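Local coordinates for protein transcriptional regulator AefR (Pseudomonas syringae pv. tomato, PDB 3CDL) that probably binds cis-regulatory DNA as a dimeric TetR-family transcriptional regulator, with an N-terminal helix-turn-helix domain and a helical C-terminal domain, at residues Q85-L90 against N186-A191; A136-A141 against T157-L162; E12-A17 against R44-H49; G26-S31 against P117-V122. All blocks are in the same frame, centred on the assembly; numbering follows the deposited sequence.

Interaction 1. Residues Q85-L90 against N186-A191; sequences QLLELL and NVVESA
Val188 fills the tight part of this contact, where its CG1 methyl enters between Leu87 and Leu90, two side chains that lie one turn apart on the facing helix. That methyl stands 3.5 Å from CB of Leu90 and 3.6 Å from CD2 of Leu87, so one branch does nearly all the touching. The torsion explains the choice of branch: CG1 is anti to the backbone N (chi1 174°) and reaches forward to the partner helix, while CG2 lies beside the N. Leu90 and Val188 lie side by side, pointing opposite ways, with the base of the leucine rather than its methyls pressed on the valine. Leu87 instead comes in square to Val188 and meets it with one methyl. The backbones come near at the same place, 6.2 Å between CA of Leu90 and CA of Val188.

The looser side begins at Leu87, which is partly exposed. Here the chain of Glu189, whose base starts away from helix 82-97, bends at chi2 (94°) and brings OE2 back to 4.1 Å from CD2 of Leu87, a van der Waals approach at the margin of the apolar patch.

The segments cross steeply, their N-to-C directions 138° apart and their axes 10.0 Å apart at closest. Leu87 and Leu90 also pack on Leu192 further along helix 181-199, and Leu90 on Phe134 of helix 133-143. Ala191 leans on Leu162 and Leu163 of helix 152-167, while Val187 and Ser190 meet Phe154 of the second subunit, so helix 181-199 lies between the core of its own subunit and the dimer partner.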
loop_
_atom_site.group_PDB
_atom_site.type_symbol
_atom_site.label_atom_id
_atom_site.label_comp_id
_atom_site.label_asym_id
_atom_site.label_seq_id
_atom_site.Cartn_x
_atom_site.Cartn_y
_atom_site.Cartn_z
ATOM N N GLN B 85 2.649 7.601 -26.170
ATOM C CA GLN B 85 1.319 7.507 -25.569
ATOM C C GLN B 85 1.317 6.952 -24.147
ATOM O O GLN B 85 0.565 7.426 -23.319
ATOM C CB GLN B 85 0.335 6.742 -26.473
ATOM C CG GLN B 85 0.698 5.297 -26.847
ATOM C CD GLN B 85 -0.193 4.741 -27.967
ATOM O OE1 GLN B 85 -1.416 4.689 -27.834
ATOM N NE2 GLN B 85 0.420 4.326 -29.068
ATOM N N LEU B 86 2.162 5.969 -23.849
ATOM C CA LEU B 86 2.224 5.440 -22.485
ATOM C C LEU B 86 2.885 6.432 -21.520
ATOM O O LEU B 86 2.525 6.504 -20.356
ATOM C CB LEU B 86 2.888 4.042 -22.433
ATOM C CG LEU B 86 3.037 3.330 -21.072
ATOM C CD1 LEU B 86 1.766 3.352 -20.216
ATOM C CD2 LEU B 86 3.543 1.904 -21.243
ATOM N N LEU B 87 3.843 7.206 -22.010
ATOM C CA LEU B 87 4.411 8.290 -21.208
ATOM C C LEU B 87 3.273 9.166 -20.697
ATOM O O LEU B 87 3.139 9.346 -19.488
ATOM C CB LEU B 87 5.407 9.141 -22.012
ATOM C CG LEU B 87 6.800 9.416 -21.420
ATOM C CD1 LEU B 87 7.456 10.575 -22.158
ATOM C CD2 LEU B 87 6.840 9.640 -19.889
ATOM N N GLU B 88 2.451 9.653 -21.632
ATOM C CA GLU B 88 1.260 10.455 -21.388
ATOM C C GLU B 88 0.257 9.856 -20.391
ATOM O O GLU B 88 -0.352 10.585 -19.606
ATOM C CB GLU B 88 0.540 10.643 -22.711
ATOM C CG GLU B 88 0.246 12.049 -23.078
ATOM C CD GLU B 88 -0.279 12.149 -24.502
ATOM O OE1 GLU B 88 0.351 12.842 -25.337
ATOM O OE2 GLU B 88 -1.316 11.512 -24.797
ATOM N N LEU B 89 0.063 8.538 -20.434
ATOM C CA LEU B 89 -0.838 7.872 -19.500
ATOM C C LEU B 89 -0.246 7.983 -18.103
ATOM O O LEU B 89 -0.919 8.344 -17.138
ATOM C CB LEU B 89 -1.006 6.380 -19.849
ATOM C CG LEU B 89 -2.111 5.918 -20.811
ATOM C CD1 LEU B 89 -1.652 5.976 -22.260
ATOM C CD2 LEU B 89 -2.594 4.498 -20.472
ATOM N N LEU B 90 1.031 7.644 -18.012
ATOM C CA LEU B 90 1.726 7.606 -16.743
ATOM C C LEU B 90 1.742 8.993 -16.101
ATOM O O LEU B 90 1.605 9.117 -14.880
ATOM C CB LEU B 90 3.136 7.066 -16.961
ATOM C CG LEU B 90 3.402 5.565 -16.821
ATOM C CD1 LEU B 90 2.170 4.715 -16.511
ATOM C CD2 LEU B 90 4.234 5.015 -18.000
ATOM N N ASN B 186 11.436 10.871 -13.070
ATOM C CA ASN B 186 12.297 9.769 -12.694
ATOM C C ASN B 186 11.504 8.474 -12.556
ATOM O O ASN B 186 11.843 7.450 -13.171
ATOM C CB ASN B 186 12.904 10.075 -11.349
ATOM C CG ASN B 186 14.345 9.796 -11.315
ATOM O OD1 ASN B 186 14.763 8.626 -11.217
ATOM N ND2 ASN B 186 15.154 10.868 -11.409
ATOM N N VAL B 187 10.453 8.514 -11.732
ATOM C CA VAL B 187 9.720 7.296 -11.460
ATOM C C VAL B 187 8.907 6.914 -12.691
ATOM O O VAL B 187 8.900 5.745 -13.096
ATOM C CB VAL B 187 8.940 7.275 -10.073
ATOM C CG1 VAL B 187 9.742 7.935 -8.961
ATOM C CG2 VAL B 187 7.587 7.867 -10.175
ATOM N N VAL B 188 8.302 7.899 -13.342
ATOM C CA VAL B 188 7.540 7.611 -14.556
ATOM C C VAL B 188 8.425 6.923 -15.601
ATOM O O VAL B 188 8.095 5.850 -16.118
ATOM C CB VAL B 188 6.950 8.882 -15.189
ATOM C CG1 VAL B 188 6.299 8.547 -16.507
ATOM C CG2 VAL B 188 5.944 9.517 -14.266
ATOM N N GLU B 189 9.556 7.565 -15.880
ATOM C CA GLU B 189 10.518 7.138 -16.879
ATOM C C GLU B 189 10.966 5.691 -16.685
ATOM O O GLU B 189 10.849 4.906 -17.630
ATOM C CB GLU B 189 11.718 8.074 -16.851
ATOM C CG GLU B 189 12.286 8.380 -18.204
ATOM C CD GLU B 189 11.723 9.657 -18.801
ATOM O OE1 GLU B 189 12.099 10.762 -18.336
ATOM O OE2 GLU B 189 10.929 9.553 -19.759
ATOM N N SER B 190 11.460 5.331 -15.492
ATOM C CA SER B 190 11.831 3.932 -15.264
ATOM C C SER B 190 10.668 2.981 -15.291
ATOM O O SER B 190 10.829 1.856 -15.743
ATOM C CB SER B 190 12.686 3.666 -14.008
ATOM O OG SER B 190 12.286 4.499 -12.957
ATOM N N ALA B 191 9.501 3.423 -14.833
ATOM C CA ALA B 191 8.297 2.588 -14.909
ATOM C C ALA B 191 8.073 2.219 -16.345
ATOM O O ALA B 191 8.044 1.027 -16.663
ATOM C CB ALA B 191 7.092 3.292 -14.329
#

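Interaction 2. Residues A136-A141 against T157-L162; sequences AWIRAA and TQMHAL
The selenomethyl end of Met159 (selenomethionine in the crystal) meets Ile138 and Trp137 together, one side chain against two. Met159 has a second conformer, and the distances hold for the one described. Its CE lies 3.8 Å from CD1 of Ile138 and 3.9 Å from CG1 of the same residue. Ile138 and Met159 reach toward each other tip to tip, and SE of Met159 adds a looser touch. CE also lies 3.9 Å from CZ3 of Trp137, approaching the benzo part of the indole obliquely as the two side chains cross at about a right angle.

Reach makes this possible, since the nearest pair of CA atoms, those of Ile138 and Met159, is 10.1 Å apart. In Ile138 chi1 (-70°) directs CG1 anti to the carbonyl carbon, and the extended chi2 (150°) carries CD1 on to the selenomethionine.

The next shell sets these groups in place. Trp137 NE1 donates to Gln85 OE1, which ties down the pyrrole side of the indole while the benzo side meets Met159. Leu86 of helix 82-97 packs on both Trp137 and Met159, and Phe195 of helix 181-199 on both Ile138 and Met159.

All three touching residues are buried. In this conformer helices 133-143 and 152-167 are joined here by dispersion and hydrophobic burial through carbon and selenium, with the one polar group of the indole satisfied outside the contact.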
loop_
_atom_site.group_PDB
_atom_site.type_symbol
_atom_site.label_atom_id
_atom_site.label_comp_id
_atom_site.label_asym_id
_atom_site.label_seq_id
_atom_site.Cartn_x
_atom_site.Cartn_y
_atom_site.Cartn_z
ATOM N N ALA B 136 -7.582 -0.990 -20.009
ATOM C CA ALA B 136 -8.246 -0.841 -21.295
ATOM C C ALA B 136 -7.222 -0.701 -22.423
ATOM O O ALA B 136 -7.359 -1.308 -23.490
ATOM C CB ALA B 136 -9.188 0.359 -21.256
ATOM N N TRP B 137 -6.186 0.086 -22.156
ATOM C CA TRP B 137 -5.113 0.359 -23.098
ATOM C C TRP B 137 -4.292 -0.892 -23.398
ATOM O O TRP B 137 -4.103 -1.237 -24.568
ATOM C CB TRP B 137 -4.216 1.454 -22.523
ATOM C CG TRP B 137 -3.172 1.990 -23.459
ATOM C CD1 TRP B 137 -3.327 2.982 -24.400
ATOM C CD2 TRP B 137 -1.802 1.586 -23.525
ATOM N NE1 TRP B 137 -2.135 3.205 -25.047
ATOM C CE2 TRP B 137 -1.182 2.368 -24.522
ATOM C CE3 TRP B 137 -1.037 0.638 -22.834
ATOM C CZ2 TRP B 137 0.161 2.221 -24.852
ATOM C CZ3 TRP B 137 0.302 0.500 -23.157
ATOM C CH2 TRP B 137 0.885 1.284 -24.161
ATOM N N ILE B 138 -3.811 -1.561 -22.342
ATOM C CA ILE B 138 -3.016 -2.786 -22.485
ATOM C C ILE B 138 -3.718 -3.808 -23.384
ATOM O O ILE B 138 -3.095 -4.367 -24.283
ATOM C CB ILE B 138 -2.615 -3.405 -21.092
ATOM C CG1 ILE B 138 -1.590 -2.522 -20.379
ATOM C CG2 ILE B 138 -2.044 -4.811 -21.242
ATOM C CD1 ILE B 138 -1.667 -2.567 -18.848
ATOM N N ARG B 139 -5.009 -4.035 -23.132
ATOM C CA ARG B 139 -5.864 -4.890 -23.958
ATOM C C ARG B 139 -5.911 -4.416 -25.415
ATOM O O ARG B 139 -5.786 -5.227 -26.331
ATOM C CB ARG B 139 -7.278 -4.961 -23.358
ATOM C CG ARG B 139 -8.318 -5.742 -24.176
ATOM C CD ARG B 139 -9.529 -6.221 -23.341
ATOM N NE ARG B 139 -9.720 -5.434 -22.126
ATOM C CZ ARG B 139 -9.625 -5.920 -20.889
ATOM N NH1 ARG B 139 -9.783 -5.104 -19.843
ATOM N NH2 ARG B 139 -9.379 -7.215 -20.695
ATOM N N ALA B 140 -6.087 -3.112 -25.633
ATOM C CA ALA B 140 -6.066 -2.562 -26.994
ATOM C C ALA B 140 -4.702 -2.747 -27.686
ATOM O O ALA B 140 -4.634 -3.220 -28.832
ATOM C CB ALA B 140 -6.477 -1.103 -26.984
ATOM N N ALA B 141 -3.627 -2.392 -26.973
ATOM C CA ALA B 141 -2.247 -2.545 -27.449
ATOM C C ALA B 141 -1.940 -3.996 -27.823
ATOM O O ALA B 141 -1.253 -4.265 -28.829
ATOM C CB ALA B 141 -1.273 -2.038 -26.400
ATOM N N THR B 157 -1.565 -3.701 -12.914
ATOM C CA THR B 157 -1.206 -3.679 -11.489
ATOM C C THR B 157 0.269 -3.342 -11.268
ATOM O O THR B 157 0.599 -2.494 -10.455
ATOM C CB THR B 157 -1.629 -4.998 -10.816
ATOM O OG1 THR B 157 -3.023 -5.195 -11.078
ATOM C CG2 THR B 157 -1.359 -4.975 -9.280
ATOM N N GLN B 158 1.130 -3.999 -12.029
ATOM C CA GLN B 158 2.561 -3.735 -12.050
ATOM C C GLN B 158 2.800 -2.300 -12.488
ATOM O O GLN B 158 3.532 -1.541 -11.824
ATOM C CB GLN B 158 3.237 -4.703 -13.023
ATOM C CG GLN B 158 3.067 -6.179 -12.657
ATOM C CD GLN B 158 3.716 -7.091 -13.664
ATOM O OE1 GLN B 158 4.629 -7.818 -13.325
ATOM N NE2 GLN B 158 3.267 -7.044 -14.919
HETATM N N MSE B 159 2.132 -1.912 -13.577
HETATM C CA MSE B 159 2.203 -0.549 -14.096
HETATM C C MSE B 159 1.945 0.447 -12.962
HETATM O O MSE B 159 2.728 1.343 -12.719
HETATM C CB MSE B 159 1.164 -0.367 -15.213
HETATM C CG MSE B 159 1.671 0.359 -16.452
HETATM SE SE MSE B 159 0.260 0.929 -17.694
HETATM C CE MSE B 159 0.962 0.196 -19.333
ATOM N N HIS B 160 0.807 0.261 -12.287
ATOM C CA HIS B 160 0.357 1.111 -11.193
ATOM C C HIS B 160 1.264 1.086 -9.978
ATOM O O HIS B 160 1.527 2.144 -9.387
ATOM C CB HIS B 160 -1.072 0.759 -10.796
ATOM C CG HIS B 160 -2.097 1.475 -11.610
ATOM N ND1 HIS B 160 -2.921 0.830 -12.514
ATOM C CD2 HIS B 160 -2.423 2.790 -11.675
ATOM C CE1 HIS B 160 -3.726 1.714 -13.085
ATOM N NE2 HIS B 160 -3.437 2.913 -12.605
ATOM N N ALA B 161 1.728 -0.120 -9.630
ATOM C CA ALA B 161 2.707 -0.367 -8.567
ATOM C C ALA B 161 4.008 0.393 -8.752
ATOM O O ALA B 161 4.615 0.850 -7.797
ATOM C CB ALA B 161 3.021 -1.883 -8.485
ATOM N N LEU B 162 4.461 0.502 -9.984
ATOM C CA LEU B 162 5.720 1.195 -10.250
ATOM C C LEU B 162 5.646 2.690 -9.922
ATOM O O LEU B 162 6.666 3.280 -9.667
ATOM C CB LEU B 162 6.176 0.947 -11.696
ATOM C CG LEU B 162 7.215 -0.168 -12.006
ATOM C CD1 LEU B 162 7.799 -0.881 -10.769
ATOM C CD2 LEU B 162 6.761 -1.174 -13.101
#

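Interaction 3. Residues E12-A17 against R44-H49; sequences ESIVQA and RTVYNH
The imidazole of His49 is met at its edge, in the ring plane, by the CD1 methyl of Ile14, which lies 3.4 Å from ND1 of His49. The isoleucine comes across the histidine side chain rather than along it. His49 CG is anti to the carbonyl carbon (chi1 -78°), which carries the ring out from its helix, its ND1 side toward Ile14. ND1 is buried in this contact and has no partner in the model, so the contact covers a nitrogen without satisfying it.

Ile14 serves the rest of the interface too. Its CD1 lies 4.0 Å from the carbonyl O of Thr45, and its other branch touches Val46 more loosely, with 4.3 Å between CG2 of Ile14 and CG2 of Val46. Around them, Val46 also packs on Met32 and Ala36 of helix 32-39, and the carbonyl O of His49 accepts from Arg11.

The two helical segments cross almost perpendicularly, at -97°, with their axes 10.7 Å apart. Such packing is that of the three-helix DNA-binding domain of TetR regulators: helix 9-24 backs the predicted helix-turn-helix, whose second helix, 43-49, is probably the recognition helix, as in other TetR regulators.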
loop_
_atom_site.group_PDB
_atom_site.type_symbol
_atom_site.label_atom_id
_atom_site.label_comp_id
_atom_site.label_asym_id
_atom_site.label_seq_id
_atom_site.Cartn_x
_atom_site.Cartn_y
_atom_site.Cartn_z
ATOM N N GLU B 12 -19.229 19.459 -1.839
ATOM C CA GLU B 12 -17.791 19.434 -1.585
ATOM C C GLU B 12 -17.490 19.909 -0.180
ATOM O O GLU B 12 -16.664 19.316 0.512
ATOM C CB GLU B 12 -17.016 20.280 -2.606
ATOM C CG GLU B 12 -17.130 19.825 -4.068
ATOM C CD GLU B 12 -16.477 18.469 -4.358
ATOM O OE1 GLU B 12 -16.533 18.040 -5.535
ATOM O OE2 GLU B 12 -15.912 17.837 -3.433
ATOM N N SER B 13 -18.177 20.969 0.234
ATOM C CA SER B 13 -18.097 21.487 1.594
ATOM C C SER B 13 -18.276 20.361 2.621
ATOM O O SER B 13 -17.432 20.165 3.497
ATOM C CB SER B 13 -19.157 22.581 1.784
ATOM O OG SER B 13 -18.940 23.354 2.951
ATOM N N ILE B 14 -19.366 19.610 2.492
ATOM C CA ILE B 14 -19.691 18.521 3.424
ATOM C C ILE B 14 -18.697 17.343 3.330
ATOM O O ILE B 14 -18.262 16.800 4.357
ATOM C CB ILE B 14 -21.139 18.012 3.204
ATOM C CG1 ILE B 14 -22.144 19.162 3.345
ATOM C CG2 ILE B 14 -21.457 16.867 4.154
ATOM C CD1 ILE B 14 -23.482 18.909 2.670
ATOM N N VAL B 15 -18.356 16.949 2.102
ATOM C CA VAL B 15 -17.338 15.922 1.866
ATOM C C VAL B 15 -16.030 16.322 2.552
ATOM O O VAL B 15 -15.437 15.501 3.254
ATOM C CB VAL B 15 -17.094 15.680 0.356
ATOM C CG1 VAL B 15 -15.878 14.804 0.132
ATOM C CG2 VAL B 15 -18.323 15.061 -0.300
ATOM N N GLN B 16 -15.612 17.582 2.354
ATOM C CA GLN B 16 -14.378 18.140 2.935
ATOM C C GLN B 16 -14.329 18.037 4.450
ATOM O O GLN B 16 -13.336 17.576 5.028
ATOM C CB GLN B 16 -14.198 19.602 2.539
ATOM C CG GLN B 16 -12.988 19.869 1.712
ATOM C CD GLN B 16 -13.014 19.111 0.411
ATOM O OE1 GLN B 16 -12.720 17.905 0.359
ATOM N NE2 GLN B 16 -13.356 19.817 -0.665
ATOM N N ALA B 17 -15.405 18.490 5.083
ATOM C CA ALA B 17 -15.567 18.363 6.518
ATOM C C ALA B 17 -15.557 16.893 6.927
ATOM O O ALA B 17 -15.069 16.550 8.004
ATOM C CB ALA B 17 -16.856 19.021 6.947
ATOM N N ARG B 44 -29.687 19.195 8.814
ATOM C CA ARG B 44 -30.661 19.001 7.754
ATOM C C ARG B 44 -30.028 18.960 6.352
ATOM O O ARG B 44 -30.186 17.970 5.636
ATOM C CB ARG B 44 -31.747 20.089 7.871
ATOM C CG ARG B 44 -33.005 19.875 6.971
ATOM C CD ARG B 44 -33.685 21.304 6.961
ATOM N NE ARG B 44 -34.806 21.372 6.015
ATOM C CZ ARG B 44 -36.103 20.996 6.376
ATOM N NH1 ARG B 44 -36.425 20.447 7.627
ATOM N NH2 ARG B 44 -37.047 21.139 5.434
ATOM N N THR B 45 -29.301 20.006 5.961
ATOM C CA THR B 45 -28.752 20.035 4.598
ATOM C C THR B 45 -27.702 18.925 4.381
ATOM O O THR B 45 -27.462 18.487 3.256
ATOM C CB THR B 45 -28.228 21.441 4.174
ATOM O OG1 THR B 45 -27.151 21.839 5.030
ATOM C CG2 THR B 45 -29.345 22.494 4.227
ATOM N N VAL B 46 -27.107 18.459 5.475
ATOM C CA VAL B 46 -26.204 17.312 5.454
ATOM C C VAL B 46 -26.938 16.020 5.084
ATOM O O VAL B 46 -26.453 15.263 4.245
ATOM C CB VAL B 46 -25.451 17.141 6.812
ATOM C CG1 VAL B 46 -24.831 15.753 6.937
ATOM C CG2 VAL B 46 -24.375 18.199 6.957
ATOM N N TYR B 47 -28.097 15.769 5.698
ATOM C CA TYR B 47 -28.840 14.534 5.421
ATOM C C TYR B 47 -29.447 14.507 4.019
ATOM O O TYR B 47 -29.615 13.434 3.428
ATOM C CB TYR B 47 -29.901 14.245 6.497
ATOM C CG TYR B 47 -29.324 13.717 7.801
ATOM C CD1 TYR B 47 -28.742 12.456 7.869
ATOM C CD2 TYR B 47 -29.365 14.483 8.970
ATOM C CE1 TYR B 47 -28.203 11.969 9.069
ATOM C CE2 TYR B 47 -28.829 14.005 10.175
ATOM C CZ TYR B 47 -28.251 12.746 10.207
ATOM O OH TYR B 47 -27.730 12.268 11.377
ATOM N N ASN B 48 -29.768 15.700 3.507
ATOM C CA ASN B 48 -30.239 15.896 2.139
ATOM C C ASN B 48 -29.245 15.327 1.132
ATOM O O ASN B 48 -29.608 14.521 0.276
ATOM C CB ASN B 48 -30.469 17.387 1.856
ATOM C CG ASN B 48 -31.658 17.970 2.625
ATOM O OD1 ASN B 48 -32.641 17.275 2.926
ATOM N ND2 ASN B 48 -31.576 19.268 2.926
ATOM N N HIS B 49 -27.988 15.737 1.249
ATOM C CA HIS B 49 -26.943 15.236 0.365
ATOM C C HIS B 49 -26.576 13.780 0.639
ATOM O O HIS B 49 -26.503 12.976 -0.288
ATOM C CB HIS B 49 -25.724 16.157 0.383
ATOM C CG HIS B 49 -25.908 17.402 -0.439
ATOM N ND1 HIS B 49 -25.414 18.632 -0.057
ATOM C CD2 HIS B 49 -26.551 17.608 -1.618
ATOM C CE1 HIS B 49 -25.738 19.539 -0.967
ATOM N NE2 HIS B 49 -26.431 18.943 -1.923
#

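Interaction 4. Residues G26-S31 against P117-V122; sequences GFEITS and PERAQV
Phe27 and Arg119 meet although their CA atoms are 11.0 Å apart. The segment 26-31 is the loop between two helices: Gly26 leaves helix 9-24 with positive phi (104°), residues 27-29 have helical backbone angles without the regular hydrogen bonds, and Ser31 is the N-cap of helix 32-39. Segment 117-122 is the first part of a regular helix.

Arg119 covers this distance with a chain bent at chi2 and chi3, bringing its guanidinium to the CD2-CE2 side of the ring. CD2 of Phe27 sits over one face of the guanidinium, 3.3 Å from NH2 and 3.4 Å from CZ of Arg119. The planes are inclined by 43°, short of a parallel stack, and NH2 approaches the ring obliquely. From the neighbouring residue, CG of Glu28 comes 3.6 Å from NH2 of Arg119; its OE2 stays at 4.5 Å from that NH2, beyond a salt bridge.

Phe57 makes a cation-pi contact with Arg119, and Lys53 makes another with Phe27. Between themselves, Phe27 and the Arg119 guanidinium bring the DNA-binding and C-terminal domains together at the surface by van der Waals contact. Glu28 adds more of it through CG, and probably a weak electrostatic attraction from its carboxylate.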
loop_
_atom_site.group_PDB
_atom_site.type_symbol
_atom_site.label_atom_id
_atom_site.label_comp_id
_atom_site.label_asym_id
_atom_site.label_seq_id
_atom_site.Cartn_x
_atom_site.Cartn_y
_atom_site.Cartn_z
ATOM N N GLY B 26 -11.640 9.924 13.614
ATOM C CA GLY B 26 -11.802 8.565 13.109
ATOM C C GLY B 26 -13.179 8.470 12.494
ATOM O O GLY B 26 -14.035 9.316 12.746
ATOM N N PHE B 27 -13.399 7.438 11.695
ATOM C CA PHE B 27 -14.634 7.303 10.939
ATOM C C PHE B 27 -15.887 6.992 11.784
ATOM O O PHE B 27 -16.881 7.722 11.708
ATOM C CB PHE B 27 -14.467 6.262 9.815
ATOM C CG PHE B 27 -15.718 6.044 9.027
ATOM C CD1 PHE B 27 -16.066 6.924 7.993
ATOM C CD2 PHE B 27 -16.575 5.005 9.345
ATOM C CE1 PHE B 27 -17.239 6.757 7.274
ATOM C CE2 PHE B 27 -17.755 4.831 8.642
ATOM C CZ PHE B 27 -18.087 5.702 7.595
ATOM N N GLU B 28 -15.843 5.898 12.551
ATOM C CA GLU B 28 -17.023 5.374 13.270
ATOM C C GLU B 28 -17.496 6.235 14.429
ATOM O O GLU B 28 -18.700 6.327 14.663
ATOM C CB GLU B 28 -16.820 3.919 13.731
ATOM C CG GLU B 28 -17.372 2.825 12.755
ATOM C CD GLU B 28 -18.921 2.615 12.835
ATOM O OE1 GLU B 28 -19.685 3.608 12.917
ATOM O OE2 GLU B 28 -19.379 1.445 12.798
ATOM N N ILE B 29 -16.569 6.865 15.149
ATOM C CA ILE B 29 -16.950 7.786 16.231
ATOM C C ILE B 29 -17.420 9.176 15.746
ATOM O O ILE B 29 -17.990 9.939 16.531
ATOM C CB ILE B 29 -15.845 7.959 17.326
ATOM C CG1 ILE B 29 -14.869 9.088 16.957
ATOM C CG2 ILE B 29 -15.155 6.626 17.641
ATOM C CD1 ILE B 29 -14.072 9.631 18.139
ATOM N N THR B 30 -17.178 9.498 14.474
ATOM C CA THR B 30 -17.581 10.786 13.899
ATOM C C THR B 30 -19.047 10.765 13.503
ATOM O O THR B 30 -19.487 9.881 12.775
ATOM C CB THR B 30 -16.759 11.115 12.656
ATOM O OG1 THR B 30 -15.370 11.086 12.990
ATOM C CG2 THR B 30 -17.118 12.502 12.124
ATOM N N SER B 31 -19.796 11.750 13.972
ATOM C CA SER B 31 -21.222 11.836 13.692
ATOM C C SER B 31 -21.574 12.902 12.647
ATOM O O SER B 31 -20.825 13.866 12.428
ATOM C CB SER B 31 -21.970 12.126 14.982
ATOM O OG SER B 31 -21.541 13.364 15.510
ATOM N N PRO B 117 -13.956 -4.889 8.489
ATOM C CA PRO B 117 -14.350 -5.968 7.590
ATOM C C PRO B 117 -15.470 -5.589 6.610
ATOM O O PRO B 117 -15.306 -5.785 5.423
ATOM C CB PRO B 117 -14.820 -7.065 8.556
ATOM C CG PRO B 117 -14.063 -6.806 9.815
ATOM C CD PRO B 117 -13.957 -5.323 9.903
ATOM N N GLU B 118 -16.583 -5.057 7.110
ATOM C CA GLU B 118 -17.735 -4.624 6.290
ATOM C C GLU B 118 -17.382 -3.575 5.256
ATOM O O GLU B 118 -17.971 -3.512 4.183
ATOM C CB GLU B 118 -18.818 -4.039 7.200
ATOM C CG GLU B 118 -19.910 -3.199 6.505
ATOM C CD GLU B 118 -21.177 -3.082 7.349
ATOM O OE1 GLU B 118 -21.586 -1.931 7.640
ATOM O OE2 GLU B 118 -21.754 -4.136 7.726
ATOM N N ARG B 119 -16.442 -2.722 5.616
ATOM C CA ARG B 119 -16.028 -1.648 4.768
ATOM C C ARG B 119 -15.028 -2.227 3.754
ATOM O O ARG B 119 -14.949 -1.763 2.609
ATOM C CB ARG B 119 -15.389 -0.587 5.642
ATOM C CG ARG B 119 -15.688 0.849 5.289
ATOM C CD ARG B 119 -16.949 1.452 5.895
ATOM N NE ARG B 119 -17.058 1.397 7.361
ATOM C CZ ARG B 119 -16.127 1.813 8.218
ATOM N NH1 ARG B 119 -14.986 2.288 7.757
ATOM N NH2 ARG B 119 -16.321 1.723 9.527
ATOM N N ALA B 120 -14.276 -3.250 4.169
ATOM C CA ALA B 120 -13.373 -3.957 3.260
ATOM C C ALA B 120 -14.165 -4.642 2.154
ATOM O O ALA B 120 -13.795 -4.576 1.001
ATOM C CB ALA B 120 -12.536 -4.958 4.006
ATOM N N GLN B 121 -15.276 -5.264 2.504
ATOM C CA GLN B 121 -16.096 -5.949 1.513
ATOM C C GLN B 121 -16.858 -5.032 0.546
ATOM O O GLN B 121 -17.323 -5.489 -0.490
ATOM C CB GLN B 121 -17.029 -6.961 2.181
ATOM C CG GLN B 121 -18.304 -6.404 2.752
ATOM C CD GLN B 121 -19.138 -7.481 3.436
ATOM O OE1 GLN B 121 -20.163 -7.194 4.054
ATOM N NE2 GLN B 121 -18.691 -8.721 3.342
ATOM N N VAL B 122 -16.991 -3.751 0.877
ATOM C CA VAL B 122 -17.559 -2.801 -0.080
ATOM C C VAL B 122 -16.463 -2.269 -1.002
ATOM O O VAL B 122 -16.716 -1.956 -2.154
ATOM C CB VAL B 122 -18.420 -1.668 0.577
ATOM C CG1 VAL B 122 -19.657 -2.256 1.260
ATOM C CG2 VAL B 122 -17.629 -0.869 1.557
#

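Interactions 1 and 2 lie on one side of the chain's centre, 3 and 4 on the other, with 4 where the two domains meet. Interactions 1 and 2, their centres 11 Å apart, touch and share the packing of helices 82-97, 133-143, 152-167 and 181-199; the segments of interaction 2 fall between those of interaction 1 in sequence, and both reach the second subunit. Interaction 3, in the DNA-binding domain about 37 Å from interaction 1 between centres, closes before either opens. Interaction 4, about 18 Å from interaction 3 between centres, alternates its segments with those of interactions 1 and 3 and closes before interaction 2 opens. It links loop 26-31 to helix 117-125 and so joins the DNA-binding domain to the C-terminal domain.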